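Local atomic coordinates of type IV secretion protein Dot (Legionella pneumophila, PDB entry 6KS5), a protein that acts as a bacterial deubiquitinase, probably cleaving ubiquitin chains, and regulates the association of polyubiquitin with the Legionella-containing phagosome. Residues A[20-25]-A[31-36]; A[166-171]-A[185-190]; A[157-162]-A[210-215]. All blocks are in the same frame, centred on the assembly; numbering follows the deposited sequence.

Interaction 1: residues A[20-25]-A[31-36]; sequences VDVSGA and FHNFAL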
# COMPACT_ATOMS: atom_id res chain seq x y z
N VAL A 20 14.49 -6.78 10.08
CA VAL A 20 14.72 -5.40 10.48
C VAL A 20 13.38 -4.71 10.71
O VAL A 20 12.38 -5.01 10.04
CB VAL A 20 15.56 -4.66 9.42
CG1 VAL A 20 16.82 -5.44 9.11
CG2 VAL A 20 14.76 -4.41 8.15
N ASP A 21 13.34 -3.82 11.69
CA ASP A 21 12.14 -3.05 11.99
C ASP A 21 12.10 -1.83 11.07
O ASP A 21 12.89 -0.89 11.24
CB ASP A 21 12.11 -2.64 13.47
CG ASP A 21 10.77 -2.07 13.90
OD1 ASP A 21 9.82 -2.03 13.08
OD2 ASP A 21 10.67 -1.66 15.08
N VAL A 22 11.18 -1.83 10.10
CA VAL A 22 11.06 -0.76 9.12
C VAL A 22 10.07 0.28 9.62
O VAL A 22 9.02 -0.06 10.18
CB VAL A 22 10.64 -1.31 7.74
CG1 VAL A 22 10.75 -0.23 6.69
CG2 VAL A 22 11.48 -2.52 7.37
N SER A 23 10.38 1.56 9.40
CA SER A 23 9.52 2.64 9.87
C SER A 23 8.13 2.56 9.24
O SER A 23 7.98 2.31 8.04
CB SER A 23 10.15 3.99 9.55
OG SER A 23 9.48 5.03 10.25
N GLY A 24 7.12 2.78 10.07
CA GLY A 24 5.75 2.88 9.60
C GLY A 24 5.30 4.32 9.48
O GLY A 24 4.14 4.64 9.75
N ALA A 25 6.21 5.21 9.09
CA ALA A 25 5.85 6.60 8.86
C ALA A 25 5.04 6.73 7.58
O ALA A 25 5.33 6.06 6.58
CB ALA A 25 7.10 7.47 8.78
N PHE A 31 5.82 -0.30 1.45
CA PHE A 31 6.59 0.32 0.38
C PHE A 31 8.01 0.60 0.84
O PHE A 31 8.95 0.49 0.05
CB PHE A 31 5.89 1.59 -0.09
CG PHE A 31 4.59 1.35 -0.75
CD1 PHE A 31 4.50 0.53 -1.87
CD2 PHE A 31 3.43 1.93 -0.27
CE1 PHE A 31 3.28 0.31 -2.49
CE2 PHE A 31 2.22 1.72 -0.88
CZ PHE A 31 2.14 0.91 -1.99
N HIS A 32 8.19 0.94 2.12
CA HIS A 32 9.54 1.08 2.65
C HIS A 32 10.28 -0.26 2.58
O HIS A 32 11.46 -0.29 2.23
CB HIS A 32 9.49 1.61 4.08
CG HIS A 32 8.91 2.99 4.19
ND1 HIS A 32 8.41 3.49 5.38
CD2 HIS A 32 8.73 3.97 3.27
CE1 HIS A 32 7.96 4.71 5.19
NE2 HIS A 32 8.14 5.03 3.92
N ASN A 33 9.59 -1.36 2.90
CA ASN A 33 10.18 -2.69 2.74
C ASN A 33 10.56 -2.95 1.28
O ASN A 33 11.67 -3.42 0.99
CB ASN A 33 9.21 -3.77 3.22
CG ASN A 33 9.26 -3.98 4.72
OD1 ASN A 33 9.72 -5.01 5.20
ND2 ASN A 33 8.74 -3.01 5.47
N PHE A 34 9.64 -2.68 0.36
CA PHE A 34 9.95 -2.85 -1.06
C PHE A 34 11.04 -1.90 -1.51
O PHE A 34 11.86 -2.26 -2.36
CB PHE A 34 8.69 -2.65 -1.90
CG PHE A 34 8.88 -2.97 -3.36
CD1 PHE A 34 9.42 -4.19 -3.74
CD2 PHE A 34 8.52 -2.07 -4.34
CE1 PHE A 34 9.59 -4.50 -5.07
CE2 PHE A 34 8.70 -2.37 -5.68
CZ PHE A 34 9.23 -3.59 -6.04
N ALA A 35 11.08 -0.69 -0.94
CA ALA A 35 12.09 0.28 -1.31
C ALA A 35 13.48 -0.23 -0.97
O ALA A 35 14.34 -0.36 -1.85
CB ALA A 35 11.82 1.62 -0.63
N LEU A 36 13.73 -0.54 0.30
CA LEU A 36 15.07 -0.96 0.69
C LEU A 36 15.43 -2.32 0.11
O LEU A 36 16.62 -2.62 -0.02
CB LEU A 36 15.23 -0.94 2.21
CG LEU A 36 14.15 -1.43 3.17
CD1 LEU A 36 13.93 -2.94 3.07
CD2 LEU A 36 14.47 -1.01 4.60
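His32 of helix 29-40 reaches across to the segment Val22 to Ala25, which runs past the helix as an extended loop. Followed outward, its side chain carries the contact through CB, ND1 and CE1. CB lies against the CG1 methyl of Val22, 3.4 Å away. The first torsion sets CG beside the backbone N and anti to the carbonyl carbon (chi1 -63°), which swings the imidazole toward the loop backbone. ND1 then donates a hydrogen bond to Ser23 O at 2.9 Å. The bond is close to straight, 166° at the hydrogen, and the oxygen lies almost in the ring plane; seen from Ser23, however, the nitrogen stands above the carbonyl plane. Farther round the ring, CE1 comes within 3.3 Å of Ala25 O, so a second loop carbonyl approaches the ring, obliquely, next to the first. The whole contact is buried.

His32 lies one turn along the helix from Cys29, while Val22 O accepts a hydrogen bond from His270 NE2, just before strand 272-273. A cysteine starting a helix that packs against a sheet whose strand follows a histidine is consistent with the papain-like fold of cysteine deubiquitinases.

Val22 is the apolar counterpart of the histidine. Its CG1, anti to the backbone N (chi1 -170°), enters between His32 and Leu36, 4.3 Å from Leu36 CD2. Its CG2 takes the other direction and rests 3.4 Å from Asn33 ND2. That amide nitrogen is engaged elsewhere: it bonds to Cys29 O within its own helix and to Tyr271 O, just ahead of strand 272-273, which ties the helix to the chain entering that strand. Val20, farther back along the chain, pairs through its backbone with Leu273.

Interaction 2: residues A[166-171]-A[185-190]; sequences EYFYNR and KYFVGS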
# COMPACT_ATOMS: atom_id res chain seq x y z
N GLU A 166 -22.94 -0.70 0.61
CA GLU A 166 -24.04 -0.39 1.52
C GLU A 166 -25.38 -0.48 0.81
O GLU A 166 -26.35 -1.03 1.35
CB GLU A 166 -23.86 0.99 2.13
CG GLU A 166 -22.95 1.00 3.35
CD GLU A 166 -23.30 -0.09 4.34
OE1 GLU A 166 -24.47 -0.16 4.76
OE2 GLU A 166 -22.39 -0.88 4.69
N TYR A 167 -25.46 0.05 -0.40
CA TYR A 167 -26.64 -0.17 -1.22
C TYR A 167 -26.84 -1.66 -1.48
O TYR A 167 -27.96 -2.17 -1.39
CB TYR A 167 -26.52 0.60 -2.53
CG TYR A 167 -27.75 0.50 -3.40
CD1 TYR A 167 -28.90 1.22 -3.11
CD2 TYR A 167 -27.75 -0.32 -4.52
CE1 TYR A 167 -30.02 1.12 -3.90
CE2 TYR A 167 -28.87 -0.43 -5.32
CZ TYR A 167 -30.00 0.29 -5.01
OH TYR A 167 -31.11 0.17 -5.81
N PHE A 168 -25.75 -2.38 -1.77
CA PHE A 168 -25.83 -3.82 -2.01
C PHE A 168 -26.36 -4.56 -0.78
O PHE A 168 -27.13 -5.52 -0.92
CB PHE A 168 -24.45 -4.36 -2.40
CG PHE A 168 -24.44 -5.80 -2.82
CD1 PHE A 168 -25.49 -6.34 -3.54
CD2 PHE A 168 -23.35 -6.61 -2.52
CE1 PHE A 168 -25.47 -7.66 -3.94
CE2 PHE A 168 -23.32 -7.94 -2.91
CZ PHE A 168 -24.39 -8.47 -3.63
N TYR A 169 -25.96 -4.13 0.41
CA TYR A 169 -26.37 -4.84 1.62
C TYR A 169 -27.86 -4.69 1.87
O TYR A 169 -28.61 -5.68 1.85
CB TYR A 169 -25.57 -4.32 2.82
CG TYR A 169 -26.15 -4.75 4.15
CD1 TYR A 169 -26.07 -6.07 4.57
CD2 TYR A 169 -26.75 -3.83 5.00
CE1 TYR A 169 -26.60 -6.46 5.79
CE2 TYR A 169 -27.28 -4.21 6.21
CZ TYR A 169 -27.20 -5.53 6.60
OH TYR A 169 -27.72 -5.92 7.82
N ASN A 170 -28.32 -3.46 2.09
CA ASN A 170 -29.71 -3.26 2.48
C ASN A 170 -30.67 -3.57 1.34
O ASN A 170 -31.84 -3.86 1.58
CB ASN A 170 -29.90 -1.83 3.00
CG ASN A 170 -29.88 -0.79 1.89
OD1 ASN A 170 -28.85 -0.16 1.64
ND2 ASN A 170 -31.03 -0.58 1.25
N ARG A 171 -30.20 -3.53 0.09
CA ARG A 171 -31.09 -3.83 -1.02
C ARG A 171 -31.56 -5.28 -0.97
O ARG A 171 -32.71 -5.57 -1.34
CB ARG A 171 -30.40 -3.53 -2.34
CG ARG A 171 -31.24 -3.83 -3.57
CD ARG A 171 -30.43 -3.80 -4.87
NE ARG A 171 -31.15 -4.50 -5.93
CZ ARG A 171 -31.53 -5.78 -5.88
NH1 ARG A 171 -31.21 -6.54 -4.84
NH2 ARG A 171 -32.20 -6.32 -6.89
N LYS A 185 -28.76 0.64 -11.82
CA LYS A 185 -28.56 0.23 -13.20
C LYS A 185 -27.93 -1.16 -13.28
O LYS A 185 -28.31 -1.97 -14.13
CB LYS A 185 -27.69 1.25 -13.94
CG LYS A 185 -26.50 1.76 -13.12
CD LYS A 185 -25.73 2.85 -13.85
CE LYS A 185 -24.89 2.28 -14.98
NZ LYS A 185 -23.79 3.21 -15.41
N TYR A 186 -26.98 -1.45 -12.39
CA TYR A 186 -26.29 -2.74 -12.40
C TYR A 186 -27.15 -3.88 -11.85
O TYR A 186 -26.72 -5.03 -11.93
CB TYR A 186 -24.99 -2.67 -11.59
CG TYR A 186 -24.19 -1.40 -11.75
CD1 TYR A 186 -23.55 -1.10 -12.95
CD2 TYR A 186 -24.03 -0.51 -10.70
CE1 TYR A 186 -22.81 0.06 -13.10
CE2 TYR A 186 -23.29 0.65 -10.84
CZ TYR A 186 -22.68 0.93 -12.04
OH TYR A 186 -21.94 2.08 -12.19
N PHE A 187 -28.33 -3.59 -11.30
CA PHE A 187 -29.14 -4.58 -10.62
C PHE A 187 -30.40 -4.99 -11.38
O PHE A 187 -30.78 -6.16 -11.34
CB PHE A 187 -29.54 -4.07 -9.23
CG PHE A 187 -28.45 -4.23 -8.20
CD1 PHE A 187 -28.17 -5.48 -7.66
CD2 PHE A 187 -27.71 -3.15 -7.76
CE1 PHE A 187 -27.17 -5.64 -6.72
CE2 PHE A 187 -26.72 -3.30 -6.82
CZ PHE A 187 -26.45 -4.55 -6.30
N VAL A 188 -31.06 -4.07 -12.07
CA VAL A 188 -32.18 -4.47 -12.92
C VAL A 188 -31.63 -5.10 -14.20
O VAL A 188 -30.54 -4.76 -14.67
CB VAL A 188 -33.10 -3.27 -13.23
CG1 VAL A 188 -33.79 -2.78 -11.96
CG2 VAL A 188 -32.31 -2.16 -13.88
N GLY A 189 -32.39 -6.05 -14.76
CA GLY A 189 -31.90 -6.81 -15.90
C GLY A 189 -30.66 -7.63 -15.59
O GLY A 189 -29.81 -7.83 -16.47
N SER A 190 -30.54 -8.11 -14.36
CA SER A 190 -29.38 -8.87 -13.92
C SER A 190 -29.76 -10.32 -13.71
O SER A 190 -30.83 -10.63 -13.16
CB SER A 190 -28.81 -8.31 -12.62
OG SER A 190 -29.80 -8.27 -11.61
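Phe187 projects from its loop into a three-sided setting made by Tyr167, Phe168 and Arg171 of helix 162-173. Arg171 lies over one face of the ring. Its CD sits 3.9 Å from the centroid of the Phe187 ring and only 9° off the ring normal, a CH-pi contact, while NE comes within 3.5 Å of Phe187 CG. The guanidinium continues nearly parallel to the ring, passing Phe187 CD1 with one of its own faces. An extended chain from CG to NE, begun with CG anti to the backbone N (chi1 179°), carries the group from the helix out over the Phe187 ring.

The two aromatic rings of the helix take other parts of Phe187. Phe168 meets its far end, CD1 being 3.4 Å from Phe187 CZ; the planes are near parallel but slid apart, so there is little overlap. Tyr167 offers its edge, with CE2 at 3.8 Å from Phe187 CD2, and the rings meet obliquely at 60°.

Outside this first shell, helix 193-214 supplies the backing: Phe187 also touches Ala196, and Phe168 touches Ile197. Glu184, just ahead of the loop segment, makes a long, weak ion pair with Arg171 NE. Behind Phe187 the backbone folds into a type II beta turn from Phe187 to Ser190, with Gly189 at positive phi, which redirects the chain toward helix 193-214. Together Tyr167, Phe168 and Phe187 form an aromatic cluster, by which the connection between two successive helices is packed back onto the first of them.

Interaction 3: residues A[157-162]-A[210-215]; sequences LYEANE and CQHLAK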
# COMPACT_ATOMS: atom_id res chain seq x y z
N LEU A 157 -10.54 -2.40 0.08
CA LEU A 157 -11.55 -2.65 -0.94
C LEU A 157 -12.94 -2.31 -0.43
O LEU A 157 -13.78 -1.80 -1.19
CB LEU A 157 -11.48 -4.11 -1.38
CG LEU A 157 -12.49 -4.56 -2.44
CD1 LEU A 157 -11.90 -4.40 -3.82
CD2 LEU A 157 -12.90 -6.00 -2.20
N TYR A 158 -13.21 -2.57 0.85
CA TYR A 158 -14.51 -2.26 1.41
C TYR A 158 -14.73 -0.75 1.54
O TYR A 158 -15.87 -0.29 1.52
CB TYR A 158 -14.67 -2.94 2.77
CG TYR A 158 -14.90 -4.43 2.68
CD1 TYR A 158 -15.01 -5.07 1.46
CD2 TYR A 158 -15.03 -5.21 3.83
CE1 TYR A 158 -15.22 -6.42 1.37
CE2 TYR A 158 -15.25 -6.57 3.75
CZ TYR A 158 -15.34 -7.17 2.52
OH TYR A 158 -15.56 -8.52 2.43
N GLU A 159 -13.65 0.02 1.67
CA GLU A 159 -13.79 1.46 1.80
C GLU A 159 -13.95 2.14 0.45
O GLU A 159 -14.73 3.09 0.32
CB GLU A 159 -12.59 2.05 2.55
CG GLU A 159 -12.90 2.37 3.99
CD GLU A 159 -12.06 3.51 4.53
OE1 GLU A 159 -12.14 3.79 5.75
OE2 GLU A 159 -11.31 4.13 3.74
N ALA A 160 -13.23 1.67 -0.57
CA ALA A 160 -13.33 2.29 -1.88
C ALA A 160 -14.74 2.16 -2.45
O ALA A 160 -15.26 3.12 -3.02
CB ALA A 160 -12.31 1.66 -2.83
N ASN A 161 -15.37 1.00 -2.28
CA ASN A 161 -16.71 0.75 -2.81
C ASN A 161 -17.76 0.75 -1.70
O ASN A 161 -18.72 -0.02 -1.74
CB ASN A 161 -16.76 -0.57 -3.57
CG ASN A 161 -15.56 -0.76 -4.47
OD1 ASN A 161 -15.48 -0.19 -5.55
ND2 ASN A 161 -14.61 -1.58 -4.02
N GLU A 162 -17.59 1.63 -0.71
CA GLU A 162 -18.50 1.65 0.43
C GLU A 162 -19.93 1.96 -0.00
O GLU A 162 -20.88 1.34 0.48
CB GLU A 162 -18.03 2.68 1.45
CG GLU A 162 -18.87 2.73 2.72
CD GLU A 162 -18.02 2.98 3.96
OE1 GLU A 162 -16.87 2.49 3.98
OE2 GLU A 162 -18.50 3.66 4.90
N CYS A 210 -8.57 1.66 -7.37
CA CYS A 210 -7.21 2.12 -7.59
C CYS A 210 -7.03 3.54 -7.06
O CYS A 210 -5.95 3.90 -6.58
CB CYS A 210 -6.88 1.99 -9.08
SG CYS A 210 -7.10 0.31 -9.65
N GLN A 211 -8.08 4.35 -7.08
CA GLN A 211 -7.97 5.71 -6.55
C GLN A 211 -7.83 5.72 -5.03
O GLN A 211 -7.25 6.65 -4.47
CB GLN A 211 -9.18 6.53 -7.00
CG GLN A 211 -9.26 6.64 -8.50
CD GLN A 211 -10.31 7.64 -8.96
OE1 GLN A 211 -11.49 7.55 -8.60
NE2 GLN A 211 -9.89 8.58 -9.79
N HIS A 212 -8.34 4.69 -4.36
CA HIS A 212 -8.27 4.64 -2.91
C HIS A 212 -6.95 4.09 -2.40
O HIS A 212 -6.47 4.54 -1.35
CB HIS A 212 -9.43 3.81 -2.35
CG HIS A 212 -9.58 3.90 -0.86
ND1 HIS A 212 -9.70 5.11 -0.21
CD2 HIS A 212 -9.64 2.95 0.09
CE1 HIS A 212 -9.83 4.89 1.09
NE2 HIS A 212 -9.79 3.59 1.30
N LEU A 213 -6.34 3.15 -3.13
CA LEU A 213 -5.05 2.62 -2.73
C LEU A 213 -3.95 3.66 -2.80
O LEU A 213 -2.92 3.50 -2.12
CB LEU A 213 -4.66 1.43 -3.61
CG LEU A 213 -5.56 0.21 -3.60
CD1 LEU A 213 -5.25 -0.67 -4.79
CD2 LEU A 213 -5.37 -0.54 -2.29
N ALA A 214 -4.11 4.70 -3.60
CA ALA A 214 -3.03 5.64 -3.83
C ALA A 214 -3.05 6.83 -2.89
O ALA A 214 -2.02 7.48 -2.73
CB ALA A 214 -3.05 6.13 -5.28
N LYS A 215 -4.19 7.13 -2.27
CA LYS A 215 -4.23 8.24 -1.33
C LYS A 215 -3.51 7.86 -0.03
O LYS A 215 -3.45 6.68 0.34
CB LYS A 215 -5.67 8.66 -1.05
CG LYS A 215 -6.62 7.55 -0.69
CD LYS A 215 -8.07 8.03 -0.70
CE LYS A 215 -8.43 8.74 -2.01
NZ LYS A 215 -9.90 8.77 -2.25
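Ala160 and His212 meet where two helices pack near their C-terminal ends, helix 155-160 against the last turns of the long helix 193-214. This is a helix-helix contact at the surface, and the two backbones come close here, with the CA atoms of Ala160 and His212 5.7 Å apart. The close-packed part is apolar and small: Ala160 CB rests on His212 CB at 3.6 Å and on His212 CG at 4.0 Å. With CG anti to the backbone N (chi1 -170°), the imidazole extends across helix 155-160 toward Glu159, and His212 CD2 passes 3.9 Å from the backbone N of Ala160.

The outer part is looser and polar. Glu159 CB stands to one side of the imidazole plane, 3.4 Å from His212 NE2, and only OE2 comes to the ring edge: the chain, extended beyond CG, brings it to 2.9 Å from the same nitrogen. The carboxylate and ring planes are turned 43° apart. The other carboxylate oxygen, OE1, has a long, weak ion pair with Lys150.

On the inner side, Leu157 and Asn161 turn to Trp201 and Phe134, and Tyr200 hydrogen-bonds to Asn161 OD1. There Asn161, the first residue to leave helical geometry, folds back on the helix it ends: its ND2 donates to Leu157 O at 3.0 Å, with an angle of 134° at the hydrogen.

How the interactions relate
From the N terminus, interaction 1 comes first and closes a short loop, setting the segment after strand 20-21 against helix 29-40 before the other two begin. Interaction 3 opens next at 157-162, and the chain passes directly into helix 162-173, where interaction 2 starts. Interaction 2 closes at 185-190, packing the connection before helix 193-214 onto helix 162-173. Only after most of helix 193-214 does interaction 3 close, joining helix 155-160 to its C-terminal end, so interaction 2 lies wholly within the longer excursion; their centres are about 20 Å apart. Interaction 1 is on the opposite side of the chain's centre, its centre about 41 Å from that of interaction 2.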